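Local coordinates for protein plasmodium falciparum gamete antigen 27/25 (Plasmodium falciparum, PDB 1N81) that is of uncertain molecular function but is essential for sexual development of the parasite as a gametocyte protein, and may act through dimerization, at residues D104-V116 with L142-F154. Residues are numbered along the deposited sequence; the frame is centred on the assembly and turned at random.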
loop_
_atom_site.group_PDB
_atom_site.type_symbol
_atom_site.label_atom_id
_atom_site.label_comp_id
_atom_site.label_asym_id
_atom_site.label_seq_id
_atom_site.Cartn_x
_atom_site.Cartn_y
_atom_site.Cartn_z
ATOM N N ASP A 104 -10.093 7.625 1.483
ATOM C CA ASP A 104 -9.219 8.458 2.316
ATOM C C ASP A 104 -8.308 7.592 3.194
ATOM O O ASP A 104 -7.160 7.958 3.480
ATOM C CB ASP A 104 -10.026 9.422 3.205
ATOM C CG ASP A 104 -10.755 10.502 2.399
ATOM O OD1 ASP A 104 -10.221 10.958 1.364
ATOM O OD2 ASP A 104 -11.864 10.905 2.814
ATOM N N TYR A 105 -8.826 6.452 3.627
ATOM C CA TYR A 105 -8.020 5.539 4.427
ATOM C C TYR A 105 -6.879 5.013 3.532
ATOM O O TYR A 105 -5.741 4.848 3.987
ATOM C CB TYR A 105 -8.866 4.354 4.895
ATOM C CG TYR A 105 -9.824 4.646 6.025
ATOM C CD1 TYR A 105 -10.707 5.735 5.977
ATOM C CD2 TYR A 105 -9.907 3.784 7.101
ATOM C CE1 TYR A 105 -11.647 5.932 6.975
ATOM C CE2 TYR A 105 -10.837 3.965 8.102
ATOM C CZ TYR A 105 -11.704 5.036 8.040
ATOM O OH TYR A 105 -12.605 5.194 9.057
ATOM N N LEU A 106 -7.195 4.753 2.260
ATOM C CA LEU A 106 -6.216 4.235 1.319
ATOM C C LEU A 106 -5.147 5.291 1.122
ATOM O O LEU A 106 -3.957 4.997 1.095
ATOM C CB LEU A 106 -6.881 3.890 -0.035
ATOM C CG LEU A 106 -7.863 2.691 -0.026
ATOM C CD1 LEU A 106 -8.410 2.448 -1.421
ATOM C CD2 LEU A 106 -7.180 1.416 0.492
ATOM N N TRP A 107 -5.593 6.532 0.997
ATOM C CA TRP A 107 -4.706 7.671 0.791
ATOM C C TRP A 107 -3.715 7.782 1.937
ATOM O O TRP A 107 -2.512 7.969 1.718
ATOM C CB TRP A 107 -5.538 8.956 0.720
ATOM C CG TRP A 107 -4.814 10.183 0.330
ATOM C CD1 TRP A 107 -4.731 10.715 -0.926
ATOM C CD2 TRP A 107 -4.054 11.069 1.196
ATOM N NE1 TRP A 107 -3.975 11.870 -0.902
ATOM C CE2 TRP A 107 -3.553 12.111 0.376
ATOM C CE3 TRP A 107 -3.765 11.081 2.562
ATOM C CZ2 TRP A 107 -2.751 13.149 0.892
ATOM C CZ3 TRP A 107 -2.976 12.107 3.076
ATOM C CH2 TRP A 107 -2.479 13.134 2.241
ATOM N N VAL A 108 -4.235 7.680 3.155
ATOM C CA VAL A 108 -3.414 7.786 4.338
ATOM C C VAL A 108 -2.310 6.729 4.345
ATOM O O VAL A 108 -1.142 7.043 4.544
ATOM C CB VAL A 108 -4.274 7.660 5.598
ATOM C CG1 VAL A 108 -3.362 7.405 6.843
ATOM C CG2 VAL A 108 -5.121 8.982 5.769
ATOM N N GLU A 109 -2.687 5.487 4.093
ATOM C CA GLU A 109 -1.733 4.395 4.080
ATOM C C GLU A 109 -0.701 4.620 2.962
ATOM O O GLU A 109 0.515 4.485 3.192
ATOM C CB GLU A 109 -2.462 3.050 3.896
ATOM C CG GLU A 109 -1.534 1.836 4.022
ATOM C CD GLU A 109 -2.259 0.501 3.927
ATOM O OE1 GLU A 109 -1.564 -0.530 3.858
ATOM O OE2 GLU A 109 -3.511 0.461 3.923
ATOM N N GLN A 110 -1.162 5.005 1.775
ATOM C CA GLN A 110 -0.216 5.213 0.678
ATOM C C GLN A 110 0.766 6.362 0.990
ATOM O O GLN A 110 1.988 6.251 0.765
ATOM C CB GLN A 110 -0.946 5.438 -0.651
ATOM C CG GLN A 110 0.021 5.539 -1.809
ATOM C CD GLN A 110 -0.649 5.556 -3.157
ATOM O OE1 GLN A 110 -1.854 5.724 -3.262
ATOM N NE2 GLN A 110 0.140 5.382 -4.202
ATOM N N ARG A 111 0.247 7.442 1.563
ATOM C CA ARG A 111 1.112 8.542 1.963
ATOM C C ARG A 111 2.152 8.153 3.055
ATOM O O ARG A 111 3.296 8.610 3.023
ATOM C CB ARG A 111 0.283 9.684 2.514
ATOM C CG ARG A 111 1.096 10.825 3.015
ATOM C CD ARG A 111 1.926 11.470 1.901
ATOM N NE ARG A 111 2.220 12.870 2.213
ATOM C CZ ARG A 111 1.623 13.919 1.640
ATOM N NH1 ARG A 111 0.697 13.736 0.712
ATOM N NH2 ARG A 111 1.960 15.154 1.996
ATOM N N VAL A 112 1.757 7.356 4.040
ATOM C CA VAL A 112 2.722 6.992 5.070
ATOM C C VAL A 112 3.819 6.125 4.429
ATOM O O VAL A 112 5.012 6.348 4.687
ATOM C CB VAL A 112 2.065 6.284 6.257
ATOM C CG1 VAL A 112 3.133 5.741 7.207
ATOM C CG2 VAL A 112 1.205 7.280 7.005
ATOM N N ILE A 113 3.416 5.197 3.551
ATOM C CA ILE A 113 4.377 4.351 2.823
ATOM C C ILE A 113 5.413 5.235 2.127
ATOM O O ILE A 113 6.624 5.036 2.287
ATOM C CB ILE A 113 3.691 3.457 1.737
ATOM C CG1 ILE A 113 2.925 2.320 2.417
ATOM C CG2 ILE A 113 4.730 2.898 0.778
ATOM C CD1 ILE A 113 2.136 1.430 1.470
ATOM N N GLU A 114 4.946 6.239 1.381
ATOM C CA GLU A 114 5.879 7.112 0.672
ATOM C C GLU A 114 6.834 7.863 1.569
ATOM O O GLU A 114 8.038 7.882 1.326
ATOM C CB GLU A 114 5.133 8.084 -0.240
ATOM C CG GLU A 114 4.504 7.320 -1.365
ATOM C CD GLU A 114 3.834 8.216 -2.372
ATOM O OE1 GLU A 114 3.628 9.412 -2.098
ATOM O OE2 GLU A 114 3.501 7.699 -3.442
ATOM N N GLU A 115 6.301 8.458 2.612
ATOM C CA GLU A 115 7.088 9.232 3.557
ATOM C C GLU A 115 8.171 8.333 4.197
ATOM O O GLU A 115 9.349 8.703 4.314
ATOM C CB GLU A 115 6.131 9.751 4.623
ATOM C CG GLU A 115 6.615 10.879 5.460
ATOM C CD GLU A 115 6.670 12.170 4.697
ATOM O OE1 GLU A 115 5.845 12.372 3.755
ATOM O OE2 GLU A 115 7.543 12.974 5.069
ATOM N N VAL A 116 7.770 7.151 4.644
ATOM C CA VAL A 116 8.737 6.270 5.251
ATOM C C VAL A 116 9.793 5.870 4.216
ATOM O O VAL A 116 10.973 5.746 4.558
ATOM C CB VAL A 116 8.081 5.004 5.842
ATOM C CG1 VAL A 116 9.150 4.048 6.342
ATOM C CG2 VAL A 116 7.164 5.382 6.978
ATOM N N LEU A 142 3.660 9.450 11.674
ATOM C CA LEU A 142 3.229 9.850 10.340
ATOM C C LEU A 142 1.707 9.632 10.187
ATOM O O LEU A 142 1.015 10.455 9.555
ATOM C CB LEU A 142 4.004 9.095 9.258
ATOM C CG LEU A 142 5.482 9.480 9.106
ATOM C CD1 LEU A 142 6.163 8.482 8.173
ATOM C CD2 LEU A 142 5.623 10.907 8.536
ATOM N N PHE A 143 1.189 8.559 10.796
ATOM C CA PHE A 143 -0.240 8.249 10.752
ATOM C C PHE A 143 -1.081 9.326 11.443
ATOM O O PHE A 143 -2.152 9.699 10.951
ATOM C CB PHE A 143 -0.558 6.898 11.425
ATOM C CG PHE A 143 -1.197 5.902 10.500
ATOM C CD1 PHE A 143 -0.406 5.056 9.713
ATOM C CD2 PHE A 143 -2.583 5.823 10.390
ATOM C CE1 PHE A 143 -1.002 4.161 8.833
ATOM C CE2 PHE A 143 -3.188 4.916 9.510
ATOM C CZ PHE A 143 -2.396 4.092 8.737
ATOM N N ASP A 144 -0.636 9.792 12.605
ATOM C CA ASP A 144 -1.373 10.846 13.302
ATOM C C ASP A 144 -1.534 12.069 12.418
ATOM O O ASP A 144 -2.604 12.682 12.350
ATOM C CB ASP A 144 -0.652 11.253 14.577
ATOM C CG ASP A 144 -0.673 10.155 15.601
ATOM O OD1 ASP A 144 -1.507 9.241 15.434
ATOM O OD2 ASP A 144 0.125 10.199 16.560
ATOM N N THR A 145 -0.464 12.420 11.724
ATOM C CA THR A 145 -0.500 13.588 10.859
ATOM C C THR A 145 -1.439 13.455 9.667
ATOM O O THR A 145 -2.238 14.355 9.381
ATOM C CB THR A 145 0.912 13.936 10.348
ATOM O OG1 THR A 145 1.778 14.094 11.472
ATOM C CG2 THR A 145 0.887 15.251 9.593
ATOM N N TYR A 146 -1.374 12.328 8.971
ATOM C CA TYR A 146 -2.222 12.176 7.803
ATOM C C TYR A 146 -3.683 11.844 8.073
ATOM O O TYR A 146 -4.534 12.206 7.267
ATOM C CB TYR A 146 -1.579 11.219 6.819
ATOM C CG TYR A 146 -0.308 11.790 6.270
ATOM C CD1 TYR A 146 0.920 11.212 6.573
ATOM C CD2 TYR A 146 -0.326 12.927 5.452
ATOM C CE1 TYR A 146 2.102 11.744 6.080
ATOM C CE2 TYR A 146 0.855 13.476 4.953
ATOM C CZ TYR A 146 2.073 12.875 5.270
ATOM O OH TYR A 146 3.256 13.390 4.762
ATOM N N GLU A 147 -3.969 11.180 9.187
ATOM C CA GLU A 147 -5.340 10.896 9.594
ATOM C C GLU A 147 -5.984 12.279 9.808
ATOM O O GLU A 147 -7.083 12.543 9.340
ATOM C CB GLU A 147 -5.393 10.201 10.954
ATOM C CG GLU A 147 -5.336 8.699 10.940
ATOM C CD GLU A 147 -5.510 8.124 12.334
ATOM O OE1 GLU A 147 -4.859 8.637 13.271
ATOM O OE2 GLU A 147 -6.286 7.150 12.498
ATOM N N TYR A 148 -5.282 13.129 10.563
ATOM C CA TYR A 148 -5.729 14.492 10.891
ATOM C C TYR A 148 -5.977 15.294 9.625
ATOM O O TYR A 148 -7.049 15.873 9.433
ATOM C CB TYR A 148 -4.691 15.212 11.760
ATOM C CG TYR A 148 -5.010 16.681 11.976
ATOM C CD1 TYR A 148 -6.100 17.064 12.746
ATOM C CD2 TYR A 148 -4.275 17.683 11.322
ATOM C CE1 TYR A 148 -6.470 18.410 12.862
ATOM C CE2 TYR A 148 -4.631 19.032 11.424
ATOM C CZ TYR A 148 -5.737 19.378 12.202
ATOM O OH TYR A 148 -6.101 20.690 12.325
ATOM N N VAL A 149 -4.987 15.301 8.743
ATOM C CA VAL A 149 -5.079 16.032 7.495
ATOM C C VAL A 149 -6.224 15.594 6.590
ATOM O O VAL A 149 -6.869 16.414 5.941
ATOM C CB VAL A 149 -3.769 15.900 6.714
ATOM C CG1 VAL A 149 -3.998 16.160 5.249
ATOM C CG2 VAL A 149 -2.745 16.877 7.275
ATOM N N LYS A 150 -6.495 14.300 6.563
ATOM C CA LYS A 150 -7.523 13.772 5.677
ATOM C C LYS A 150 -8.859 13.598 6.410
ATOM O O LYS A 150 -9.850 13.130 5.843
ATOM C CB LYS A 150 -7.026 12.435 5.104
ATOM C CG LYS A 150 -7.356 12.172 3.648
ATOM C CD LYS A 150 -6.720 13.173 2.700
ATOM C CE LYS A 150 -7.299 12.958 1.315
ATOM N NZ LYS A 150 -7.118 14.101 0.394
ATOM N N ASP A 151 -8.869 13.997 7.674
ATOM C CA ASP A 151 -10.045 13.886 8.516
ATOM C C ASP A 151 -10.611 12.462 8.567
ATOM O O ASP A 151 -11.743 12.219 8.192
ATOM C CB ASP A 151 -11.119 14.881 8.049
ATOM C CG ASP A 151 -12.298 14.958 9.000
ATOM O OD1 ASP A 151 -12.079 14.956 10.231
ATOM O OD2 ASP A 151 -13.449 15.030 8.512
ATOM N N VAL A 152 -9.813 11.511 9.022
ATOM C CA VAL A 152 -10.295 10.145 9.152
ATOM C C VAL A 152 -9.720 9.624 10.447
ATOM O O VAL A 152 -8.768 10.200 10.967
ATOM C CB VAL A 152 -9.812 9.208 7.992
ATOM C CG1 VAL A 152 -10.464 9.585 6.690
ATOM C CG2 VAL A 152 -8.312 9.280 7.842
ATOM N N LYS A 153 -10.305 8.556 10.983
ATOM C CA LYS A 153 -9.787 7.945 12.191
ATOM C C LYS A 153 -9.868 6.424 12.071
ATOM O O LYS A 153 -10.953 5.851 11.985
ATOM C CB LYS A 153 -10.570 8.400 13.429
ATOM C CG LYS A 153 -9.700 8.524 14.695
ATOM C CD LYS A 153 -8.659 7.409 14.807
ATOM C CE LYS A 153 -7.715 7.597 15.996
ATOM N NZ LYS A 153 -8.336 7.171 17.282
ATOM N N PHE A 154 -8.710 5.776 12.050
ATOM C CA PHE A 154 -8.640 4.328 11.947
ATOM C C PHE A 154 -8.946 3.788 13.326
ATOM O O PHE A 154 -8.622 4.440 14.307
ATOM C CB PHE A 154 -7.215 3.886 11.585
ATOM C CG PHE A 154 -6.867 4.033 10.116
ATOM C CD1 PHE A 154 -6.933 5.271 9.483
ATOM C CD2 PHE A 154 -6.460 2.920 9.374
ATOM C CE1 PHE A 154 -6.605 5.402 8.129
ATOM C CE2 PHE A 154 -6.132 3.034 8.032
ATOM C CZ PHE A 154 -6.204 4.279 7.408
HETATM O O HOH W 1 -12.589 11.686 5.351
HETATM O O HOH W 2 -11.029 13.664 3.663
HETATM O O HOH W 3 -12.544 3.574 10.898
HETATM O O HOH W 4 -12.552 7.547 10.079
#
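With CG of Tyr146 anti to its carbonyl carbon (chi1 -66°), the phenol lies across helix 104-116, a knob among Val108, Arg111, Val112 and Glu115. Arg111 lays CG over one face of the Tyr146 ring; its bend at chi2 (62°) then turns the chain so that Arg111 NE reaches Tyr146 OH in a weak hydrogen bond (2.8 Å). The same hydroxyl donates to Glu115 OE1 (3.0 Å), meeting it from above the carboxylate plane, so two polar side chains grip the tyrosine's far end. One turn on from Tyr146, Lys150 crosses Trp107 at about a right angle: CD packs on the six-membered ring, and Lys150 NZ makes a cation-pi contact 4.1 Å from the centroid of the Trp107 five-membered ring. Val108 is the reciprocal knob, among Phe143, Tyr146, Glu147 and Lys150, with Val108 CG1 over the Phe143 face, 3.7 Å from Phe143 CE2. Phe154 lies between Phe143 CE2 on one face and Tyr105 CD2 on the other. Glu147 OE2 accepts a hydrogen bond from Phe154 N (2.8 Å). Two waters bridge Tyr105 OH to Lys153, one to its O and one to its N. A Schellman motif at Asp151 follows the last turn. Segments 142-150 and 104-116 run roughly antiparallel (144°), in knobs-into-holes packing within the all-helical Pfg27 fold.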